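Local coordinates for protein chloride intracellular channel exc-4 (Caenorhabditis elegans, PDB 2YV9) that may insert into membranes to form chloride channels and regulates the lumen size of the growing excretory canal, at residues L168-Y182 / I214-T227. Numbering follows the deposited sequence.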
ATOM      1  N   LEU A 168     -19.047  16.044  -7.314  1.00 22.53           N
ATOM      2  CA  LEU A 168     -20.033  15.145  -7.926  1.00 24.04           C
ATOM      3  C   LEU A 168     -20.589  15.777  -9.203  1.00 25.58           C
ATOM      4  O   LEU A 168     -20.773  15.097 -10.230  1.00 27.68           O
ATOM      5  CB  LEU A 168     -21.181  14.854  -6.943  1.00 21.60           C
ATOM      6  CG  LEU A 168     -20.797  13.921  -5.809  1.00 25.12           C
ATOM      7  CD1 LEU A 168     -21.921  13.933  -4.710  1.00 22.98           C
ATOM      8  CD2 LEU A 168     -20.499  12.498  -6.263  1.00 28.44           C
ATOM      9  N   SER A 169     -20.842  17.082  -9.129  1.00 21.80           N
ATOM     10  CA  SER A 169     -21.315  17.839 -10.289  1.00 24.13           C
ATOM     11  C   SER A 169     -20.257  17.849 -11.391  1.00 26.42           C
ATOM     12  O   SER A 169     -20.592  17.644 -12.550  1.00 25.57           O
ATOM     13  CB  SER A 169     -21.691  19.262  -9.949  1.00 28.86           C
ATOM     14  OG  SER A 169     -22.286  19.841 -11.109  1.00 27.19           O
ATOM     15  N   ASN A 170     -18.994  18.040 -11.012  1.00 26.08           N
ATOM     16  CA  ASN A 170     -17.869  18.033 -11.980  1.00 26.23           C
ATOM     17  C   ASN A 170     -17.746  16.691 -12.719  1.00 31.43           C
ATOM     18  O   ASN A 170     -17.610  16.627 -13.943  1.00 31.12           O
ATOM     19  CB  ASN A 170     -16.567  18.400 -11.293  1.00 32.39           C
ATOM     20  CG  ASN A 170     -16.521  19.866 -10.824  1.00 28.62           C
ATOM     21  OD1 ASN A 170     -17.305  20.700 -11.257  1.00 36.66           O
ATOM     22  ND2 ASN A 170     -15.582  20.160  -9.919  1.00 36.81           N
ATOM     23  N   ILE A 171     -17.856  15.610 -11.971  1.00 24.84           N
ATOM     24  CA  ILE A 171     -17.903  14.276 -12.557  1.00 24.38           C
ATOM     25  C   ILE A 171     -19.133  14.019 -13.459  1.00 26.23           C
ATOM     26  O   ILE A 171     -18.998  13.462 -14.578  1.00 25.93           O
ATOM     27  CB  ILE A 171     -17.741  13.212 -11.445  1.00 25.85           C
ATOM     28  CG1 ILE A 171     -16.424  13.442 -10.654  1.00 26.46           C
ATOM     29  CG2 ILE A 171     -17.785  11.810 -12.063  1.00 23.84           C
ATOM     30  CD1 ILE A 171     -16.219  12.469  -9.459  1.00 24.72           C
ATOM     31  N   ASP A 172     -20.316  14.434 -13.010  1.00 24.28           N
ATOM     32  CA  ASP A 172     -21.479  14.413 -13.874  1.00 22.58           C
ATOM     33  C   ASP A 172     -21.187  15.111 -15.199  1.00 24.82           C
ATOM     34  O   ASP A 172     -21.511  14.568 -16.224  1.00 30.33           O
ATOM     35  CB  ASP A 172     -22.655  15.103 -13.213  1.00 25.49           C
ATOM     36  CG  ASP A 172     -23.960  14.903 -13.967  1.00 29.54           C
ATOM     37  OD1 ASP A 172     -24.468  13.774 -14.088  1.00 26.90           O
ATOM     38  OD2 ASP A 172     -24.531  15.938 -14.400  1.00 41.13           O
ATOM     39  N   GLN A 173     -20.588  16.303 -15.107  1.00 23.89           N
ATOM     40  CA  GLN A 173     -20.284  17.129 -16.287  1.00 31.44           C
ATOM     41  C   GLN A 173     -19.302  16.421 -17.210  1.00 35.86           C
ATOM     42  O   GLN A 173     -19.506  16.387 -18.440  1.00 35.05           O
ATOM     43  CB  GLN A 173     -19.743  18.495 -15.845  1.00 35.55           C
ATOM     44  CG  GLN A 173     -20.851  19.407 -15.311  1.00 36.55           C
ATOM     45  CD  GLN A 173     -20.323  20.706 -14.666  1.00 62.33           C
ATOM     46  OE1 GLN A 173     -19.689  21.521 -15.337  1.00 68.91           O
ATOM     47  NE2 GLN A 173     -20.597  20.898 -13.362  1.00 50.70           N
ATOM     48  N   LEU A 174     -18.254  15.843 -16.632  1.00 28.91           N
ATOM     49  CA  LEU A 174     -17.288  15.062 -17.417  1.00 28.49           C
ATOM     50  C   LEU A 174     -17.931  13.884 -18.145  1.00 31.95           C
ATOM     51  O   LEU A 174     -17.675  13.624 -19.318  1.00 37.39           O
ATOM     52  CB  LEU A 174     -16.185  14.548 -16.500  1.00 34.74           C
ATOM     53  CG  LEU A 174     -15.097  13.706 -17.155  1.00 41.45           C
ATOM     54  CD1 LEU A 174     -14.485  14.499 -18.349  1.00 42.12           C
ATOM     55  CD2 LEU A 174     -14.056  13.324 -16.115  1.00 34.75           C
ATOM     56  N   LEU A 175     -18.787  13.145 -17.454  1.00 23.29           N
ATOM     57  CA  LEU A 175     -19.455  12.033 -18.058  1.00 24.86           C
ATOM     58  C   LEU A 175     -20.407  12.460 -19.153  1.00 33.04           C
ATOM     59  O   LEU A 175     -20.573  11.745 -20.156  1.00 29.83           O
ATOM     60  CB  LEU A 175     -20.217  11.251 -16.986  1.00 25.94           C
ATOM     61  CG  LEU A 175     -19.342  10.399 -16.078  1.00 26.16           C
ATOM     62  CD1 LEU A 175     -20.175   9.996 -14.797  1.00 23.15           C
ATOM     63  CD2 LEU A 175     -18.769   9.098 -16.747  1.00 27.42           C
ATOM     64  N   SER A 176     -21.038  13.618 -18.969  1.00 26.24           N
ATOM     65  CA  SER A 176     -21.965  14.139 -19.968  1.00 30.39           C
ATOM     66  C   SER A 176     -21.216  14.495 -21.239  1.00 32.38           C
ATOM     67  O   SER A 176     -21.672  14.162 -22.336  1.00 36.71           O
ATOM     68  CB  SER A 176     -22.723  15.349 -19.445  1.00 37.59           C
ATOM     69  OG  SER A 176     -21.835  16.341 -18.996  1.00 54.34           O
ATOM     70  N   GLU A 177     -20.094  15.187 -21.088  1.00 29.96           N
ATOM     71  CA  GLU A 177     -19.266  15.494 -22.262  1.00 41.70           C
ATOM     72  C   GLU A 177     -18.616  14.263 -22.907  1.00 42.31           C
ATOM     73  O   GLU A 177     -18.557  14.174 -24.131  1.00 38.87           O
ATOM     74  CB  GLU A 177     -18.264  16.632 -22.002  1.00 47.88           C
ATOM     75  CG  GLU A 177     -17.328  16.512 -20.813  1.00 65.11           C
ATOM     76  CD  GLU A 177     -17.092  17.862 -20.110  1.00 71.24           C
ATOM     77  OE1 GLU A 177     -17.888  18.806 -20.322  1.00 68.07           O
ATOM     78  OE2 GLU A 177     -16.121  17.976 -19.328  1.00 72.02           O
ATOM     79  N   ARG A 178     -18.154  13.307 -22.108  1.00 32.58           N
ATOM     80  CA  ARG A 178     -17.520  12.090 -22.644  1.00 34.35           C
ATOM     81  C   ARG A 178     -18.511  11.142 -23.316  1.00 39.11           C
ATOM     82  O   ARG A 178     -18.171  10.458 -24.282  1.00 34.06           O
ATOM     83  CB  ARG A 178     -16.738  11.354 -21.551  1.00 34.49           C
ATOM     84  CG  ARG A 178     -15.438  12.011 -21.243  1.00 35.07           C
ATOM     85  CD  ARG A 178     -14.475  11.196 -20.369  1.00 50.23           C
ATOM     86  NE  ARG A 178     -13.249  11.980 -20.186  1.00 46.48           N
ATOM     87  CZ  ARG A 178     -12.261  11.712 -19.345  1.00 40.42           C
ATOM     88  NH1 ARG A 178     -12.304  10.654 -18.550  1.00 43.57           N
ATOM     89  NH2 ARG A 178     -11.207  12.540 -19.294  1.00 42.73           N
ATOM     90  N   LYS A 179     -19.735  11.107 -22.804  1.00 29.18           N
ATOM     91  CA  LYS A 179     -20.776  10.181 -23.252  1.00 27.78           C
ATOM     92  C   LYS A 179     -20.402   8.693 -23.208  1.00 30.32           C
ATOM     93  O   LYS A 179     -21.001   7.865 -23.888  1.00 37.37           O
ATOM     94  CB  LYS A 179     -21.262  10.601 -24.656  1.00 31.66           C
ATOM     95  CG  LYS A 179     -21.642  12.063 -24.677  1.00 42.43           C
ATOM     96  CD  LYS A 179     -22.231  12.519 -25.994  1.00 46.42           C
ATOM     97  CE  LYS A 179     -22.935  13.861 -25.830  1.00 52.48           C
ATOM     98  NZ  LYS A 179     -22.051  14.931 -25.264  1.00 65.69           N
ATOM     99  N   SER A 180     -19.466   8.361 -22.317  1.00 28.13           N
ATOM    100  CA  SER A 180     -18.925   7.018 -22.140  1.00 27.60           C
ATOM    101  C   SER A 180     -19.609   6.213 -21.040  1.00 29.87           C
ATOM    102  O   SER A 180     -20.165   6.785 -20.119  1.00 29.62           O
ATOM    103  CB  SER A 180     -17.428   7.121 -21.794  1.00 26.26           C
ATOM    104  OG  SER A 180     -17.200   8.013 -20.763  1.00 27.08           O
ATOM    105  N   ARG A 181     -19.602   4.889 -21.205  1.00 25.52           N
ATOM    106  CA  ARG A 181     -20.192   3.951 -20.251  1.00 27.95           C
ATOM    107  C   ARG A 181     -19.403   3.963 -18.952  1.00 23.95           C
ATOM    108  O   ARG A 181     -19.993   3.986 -17.823  1.00 27.50           O
ATOM    109  CB  ARG A 181     -20.094   2.539 -20.817  1.00 27.40           C
ATOM    110  CG  ARG A 181     -20.677   1.463 -19.940  1.00 35.08           C
ATOM    111  CD  ARG A 181     -22.142   1.291 -20.235  1.00 52.73           C
ATOM    112  NE  ARG A 181     -22.323   0.580 -21.506  1.00 75.60           N
ATOM    113  CZ  ARG A 181     -23.424   0.610 -22.260  1.00 79.94           C
ATOM    114  NH1 ARG A 181     -24.498   1.318 -21.900  1.00 81.87           N
ATOM    115  NH2 ARG A 181     -23.449  -0.079 -23.395  1.00 80.53           N
ATOM    116  N   TYR A 182     -18.088   3.840 -19.126  1.00 23.27           N
ATOM    117  CA  TYR A 182     -17.134   3.959 -18.015  1.00 26.33           C
ATOM    118  C   TYR A 182     -16.514   5.361 -18.044  1.00 29.38           C
ATOM    119  O   TYR A 182     -16.869   6.169 -18.902  1.00 34.07           O
ATOM    120  CB  TYR A 182     -16.121   2.772 -18.030  1.00 25.74           C
ATOM    121  CG  TYR A 182     -16.820   1.423 -17.758  1.00 28.01           C
ATOM    122  CD1 TYR A 182     -17.068   0.999 -16.436  1.00 25.37           C
ATOM    123  CD2 TYR A 182     -17.250   0.609 -18.786  1.00 29.01           C
ATOM    124  CE1 TYR A 182     -17.730  -0.188 -16.167  1.00 24.53           C
ATOM    125  CE2 TYR A 182     -17.919  -0.593 -18.530  1.00 22.14           C
ATOM    126  CZ  TYR A 182     -18.160  -0.988 -17.199  1.00 29.49           C
ATOM    127  OH  TYR A 182     -18.802  -2.169 -16.912  1.00 32.15           O
ATOM    128  N   ILE A 214     -26.699  11.391  -3.180  1.00 24.30           N
ATOM    129  CA  ILE A 214     -25.928  11.959  -4.282  1.00 22.47           C
ATOM    130  C   ILE A 214     -27.004  12.691  -5.099  1.00 23.28           C
ATOM    131  O   ILE A 214     -28.034  12.096  -5.376  1.00 24.49           O
ATOM    132  CB  ILE A 214     -25.234  10.841  -5.086  1.00 23.48           C
ATOM    133  CG1 ILE A 214     -24.068  10.202  -4.319  1.00 22.20           C
ATOM    134  CG2 ILE A 214     -24.761  11.372  -6.469  1.00 21.60           C
ATOM    135  CD1 ILE A 214     -23.527   8.994  -4.975  1.00 27.03           C
ATOM    136  N   PRO A 215     -26.828  14.006  -5.394  1.00 21.31           N
ATOM    137  CA  PRO A 215     -27.965  14.737  -5.959  1.00 22.10           C
ATOM    138  C   PRO A 215     -28.624  14.083  -7.163  1.00 23.03           C
ATOM    139  O   PRO A 215     -27.930  13.633  -8.089  1.00 26.33           O
ATOM    140  CB  PRO A 215     -27.373  16.092  -6.295  1.00 28.22           C
ATOM    141  CG  PRO A 215     -26.260  16.283  -5.261  1.00 30.34           C
ATOM    142  CD  PRO A 215     -25.699  14.897  -5.079  1.00 23.61           C
ATOM    143  N   HIS A 216     -29.951  14.038  -7.167  1.00 27.45           N
ATOM    144  CA  HIS A 216     -30.724  13.286  -8.171  1.00 21.74           C
ATOM    145  C   HIS A 216     -30.721  13.916  -9.578  1.00 27.55           C
ATOM    146  O   HIS A 216     -31.074  13.277 -10.571  1.00 26.37           O
ATOM    147  CB  HIS A 216     -32.157  13.126  -7.627  1.00 26.16           C
ATOM    148  CG  HIS A 216     -32.230  12.211  -6.455  1.00 25.34           C
ATOM    149  ND1 HIS A 216     -33.423  11.814  -5.884  1.00 31.14           N
ATOM    150  CD2 HIS A 216     -31.247  11.613  -5.729  1.00 28.34           C
ATOM    151  CE1 HIS A 216     -33.173  10.993  -4.883  1.00 31.20           C
ATOM    152  NE2 HIS A 216     -31.867  10.847  -4.766  1.00 26.83           N
ATOM    153  N   ASN A 217     -30.311  15.166  -9.665  1.00 23.16           N
ATOM    154  CA  ASN A 217     -30.258  15.861 -10.960  1.00 26.45           C
ATOM    155  C   ASN A 217     -28.994  15.526 -11.760  1.00 32.06           C
ATOM    156  O   ASN A 217     -28.884  15.893 -12.930  1.00 29.21           O
ATOM    157  CB  ASN A 217     -30.412  17.368 -10.764  1.00 27.15           C
ATOM    158  CG  ASN A 217     -29.231  18.001 -10.070  1.00 40.23           C
ATOM    159  OD1 ASN A 217     -28.861  17.604  -8.985  1.00 35.08           O
ATOM    160  ND2 ASN A 217     -28.647  19.014 -10.693  1.00 46.38           N
ATOM    161  N   PHE A 218     -28.029  14.837 -11.141  1.00 26.46           N
ATOM    162  CA  PHE A 218     -26.795  14.446 -11.810  1.00 24.52           C
ATOM    163  C   PHE A 218     -27.013  13.128 -12.581  1.00 22.77           C
ATOM    164  O   PHE A 218     -26.555  12.032 -12.197  1.00 26.19           O
ATOM    165  CB  PHE A 218     -25.672  14.278 -10.797  1.00 25.79           C
ATOM    166  CG  PHE A 218     -25.326  15.527 -10.041  1.00 24.55           C
ATOM    167  CD1 PHE A 218     -25.681  16.803 -10.498  1.00 29.64           C
ATOM    168  CD2 PHE A 218     -24.618  15.425  -8.852  1.00 30.73           C
ATOM    169  CE1 PHE A 218     -25.352  17.928  -9.758  1.00 29.93           C
ATOM    170  CE2 PHE A 218     -24.244  16.531  -8.140  1.00 25.35           C
ATOM    171  CZ  PHE A 218     -24.614  17.788  -8.565  1.00 27.37           C
ATOM    172  N   THR A 219     -27.725  13.212 -13.705  1.00 24.98           N
ATOM    173  CA  THR A 219     -28.189  12.018 -14.398  1.00 22.92           C
ATOM    174  C   THR A 219     -27.087  11.131 -14.980  1.00 22.57           C
ATOM    175  O   THR A 219     -27.200   9.896 -14.983  1.00 24.27           O
ATOM    176  CB  THR A 219     -29.098  12.416 -15.576  1.00 29.26           C
ATOM    177  OG1 THR A 219     -29.958  13.471 -15.151  1.00 27.54           O
ATOM    178  CG2 THR A 219     -29.897  11.244 -16.084  1.00 28.45           C
ATOM    179  N   HIS A 220     -26.041  11.762 -15.535  1.00 24.90           N
ATOM    180  CA  HIS A 220     -24.918  11.020 -16.125  1.00 23.76           C
ATOM    181  C   HIS A 220     -24.145  10.281 -15.036  1.00 20.92           C
ATOM    182  O   HIS A 220     -23.733   9.148 -15.222  1.00 25.87           O
ATOM    183  CB  HIS A 220     -23.994  11.926 -16.913  1.00 26.90           C
ATOM    184  CG  HIS A 220     -24.564  12.300 -18.251  1.00 27.63           C
ATOM    185  ND1 HIS A 220     -25.524  13.278 -18.381  1.00 32.72           N
ATOM    186  CD2 HIS A 220     -24.442  11.717 -19.464  1.00 34.70           C
ATOM    187  CE1 HIS A 220     -25.902  13.340 -19.651  1.00 32.07           C
ATOM    188  NE2 HIS A 220     -25.279  12.385 -20.321  1.00 31.68           N
ATOM    189  N   LEU A 221     -23.975  10.960 -13.894  1.00 23.91           N
ATOM    190  CA  LEU A 221     -23.292  10.331 -12.750  1.00 22.66           C
ATOM    191  C   LEU A 221     -24.111   9.150 -12.280  1.00 19.64           C
ATOM    192  O   LEU A 221     -23.546   8.100 -11.949  1.00 24.15           O
ATOM    193  CB  LEU A 221     -23.125  11.327 -11.638  1.00 22.22           C
ATOM    194  CG  LEU A 221     -22.468  10.843 -10.342  1.00 23.81           C
ATOM    195  CD1 LEU A 221     -21.091  10.437 -10.632  1.00 20.46           C
ATOM    196  CD2 LEU A 221     -22.531  11.933  -9.289  1.00 27.85           C
ATOM    197  N   TRP A 222     -25.429   9.347 -12.160  1.00 22.21           N
ATOM    198  CA  TRP A 222     -26.293   8.259 -11.667  1.00 23.67           C
ATOM    199  C   TRP A 222     -26.284   7.131 -12.667  1.00 24.35           C
ATOM    200  O   TRP A 222     -26.336   5.942 -12.315  1.00 23.09           O
ATOM    201  CB  TRP A 222     -27.698   8.762 -11.367  1.00 23.35           C
ATOM    202  CG  TRP A 222     -27.842   9.266  -9.953  1.00 22.77           C
ATOM    203  CD1 TRP A 222     -27.977  10.537  -9.539  1.00 25.53           C
ATOM    204  CD2 TRP A 222     -27.899   8.449  -8.790  1.00 24.20           C
ATOM    205  NE1 TRP A 222     -28.132  10.575  -8.166  1.00 24.70           N
ATOM    206  CE2 TRP A 222     -28.062   9.282  -7.699  1.00 21.29           C
ATOM    207  CE3 TRP A 222     -27.809   7.077  -8.580  1.00 22.19           C
ATOM    208  CZ2 TRP A 222     -28.113   8.774  -6.392  1.00 25.57           C
ATOM    209  CZ3 TRP A 222     -27.867   6.581  -7.306  1.00 23.61           C
ATOM    210  CH2 TRP A 222     -28.030   7.402  -6.247  1.00 20.87           C
ATOM    211  N   ALA A 223     -26.204   7.460 -13.962  1.00 25.76           N
ATOM    212  CA  ALA A 223     -26.056   6.416 -14.953  1.00 20.51           C
ATOM    213  C   ALA A 223     -24.757   5.573 -14.806  1.00 24.44           C
ATOM    214  O   ALA A 223     -24.728   4.364 -15.016  1.00 27.15           O
ATOM    215  CB  ALA A 223     -26.120   6.982 -16.367  1.00 24.35           C
ATOM    216  N   TYR A 224     -23.689   6.239 -14.415  1.00 22.97           N
ATOM    217  CA  TYR A 224     -22.410   5.601 -14.163  1.00 21.83           C
ATOM    218  C   TYR A 224     -22.510   4.729 -12.884  1.00 20.16           C
ATOM    219  O   TYR A 224     -21.991   3.604 -12.831  1.00 22.66           O
ATOM    220  CB  TYR A 224     -21.348   6.688 -14.034  1.00 23.81           C
ATOM    221  CG  TYR A 224     -19.967   6.240 -13.685  1.00 21.30           C
ATOM    222  CD1 TYR A 224     -19.072   5.786 -14.662  1.00 21.28           C
ATOM    223  CD2 TYR A 224     -19.503   6.298 -12.355  1.00 22.03           C
ATOM    224  CE1 TYR A 224     -17.852   5.358 -14.338  1.00 22.93           C
ATOM    225  CE2 TYR A 224     -18.219   5.863 -12.040  1.00 20.95           C
ATOM    226  CZ  TYR A 224     -17.390   5.461 -13.025  1.00 20.93           C
ATOM    227  OH  TYR A 224     -16.131   5.040 -12.745  1.00 20.35           O
ATOM    228  N   ILE A 225     -23.235   5.207 -11.879  1.00 22.47           N
ATOM    229  CA  ILE A 225     -23.457   4.363 -10.682  1.00 21.59           C
ATOM    230  C   ILE A 225     -24.283   3.120 -11.094  1.00 21.80           C
ATOM    231  O   ILE A 225     -24.006   1.973 -10.705  1.00 23.22           O
ATOM    232  CB  ILE A 225     -24.134   5.178  -9.579  1.00 20.71           C
ATOM    233  CG1 ILE A 225     -23.147   6.254  -9.065  1.00 22.72           C
ATOM    234  CG2 ILE A 225     -24.619   4.241  -8.427  1.00 24.06           C
ATOM    235  CD1 ILE A 225     -23.778   7.375  -8.270  1.00 20.10           C
ATOM    236  N   LEU A 226     -25.315   3.328 -11.896  1.00 23.17           N
ATOM    237  CA  LEU A 226     -26.054   2.189 -12.459  1.00 25.27           C
ATOM    238  C   LEU A 226     -25.144   1.225 -13.216  1.00 25.33           C
ATOM    239  O   LEU A 226     -25.240   0.030 -13.025  1.00 24.15           O
ATOM    240  CB  LEU A 226     -27.177   2.687 -13.351  1.00 22.65           C
ATOM    241  CG  LEU A 226     -28.074   1.614 -13.984  1.00 24.30           C
ATOM    242  CD1 LEU A 226     -28.606   0.531 -13.024  1.00 30.68           C
ATOM    243  CD2 LEU A 226     -29.253   2.329 -14.754  1.00 30.74           C
ATOM    244  N   THR A 227     -24.247   1.761 -14.036  1.00 23.83           N
ATOM    245  CA  THR A 227     -23.244   0.946 -14.690  1.00 23.58           C
ATOM    246  C   THR A 227     -22.483   0.126 -13.647  1.00 23.25           C
ATOM    247  O   THR A 227     -22.299  -1.051 -13.818  1.00 23.34           O
ATOM    248  CB  THR A 227     -22.352   1.796 -15.575  1.00 24.07           C
ATOM    249  OG1 THR A 227     -23.197   2.364 -16.597  1.00 25.50           O
ATOM    250  CG2 THR A 227     -21.270   0.969 -16.190  1.00 27.02           C
TER
HETATM  251  O   HOH W   1     -26.202  14.967 -16.178  1.00 43.44           O
HETATM  252  O   HOH W   2     -22.597   5.082 -17.527  1.00 29.99           O
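Leu221 is the knob that seats helix 219-227 on helix 168-178: its side chain enters the hollow bounded by Leu168, Ile171, Asp172 and Leu175. With CG anti to the backbone N (chi1 178°), the branches divide, CD2 meeting Leu168 CD2 at 3.7 Å and CD1 reaching Ile171 CG2 at 3.9 Å. The helix axes pass 7.8 Å apart at 83°, so the bumps mesh over a short patch. On one flank Leu175 pushes CD1 against Tyr224 CB, 3.6 Å away, while His220 lays a face of its imidazole over Ser176 CA. On the other, the Phe218 ring is sandwiched, Ser169 CA over one face and Pro215 CB over the opposite one, with Leu168 CB 3.7 Å from CE2. Were Phe218 an alanine, a gap would probably open between Ser169 and Pro215 and Leu168 would lose part of its cover. Asp172, at the rim of the Leu221 hollow, ties down the start of helix 219-227: OD1 accepts a hydrogen bond from Leu221 N through its anti lone pair (2.9 Å, N-H...O angle 160°), and water 1 joins OD2 to His220 ND1. Beyond the end of helix 168-178, the Tyr182 ring, whose OH is hydrogen-bonded to Thr231 OG1, takes Thr227 CG2 over one face. Such near-perpendicular, knob-into-hole helix packing belongs here to the all-helical C-terminal domain of the GST fold that CLIC proteins share.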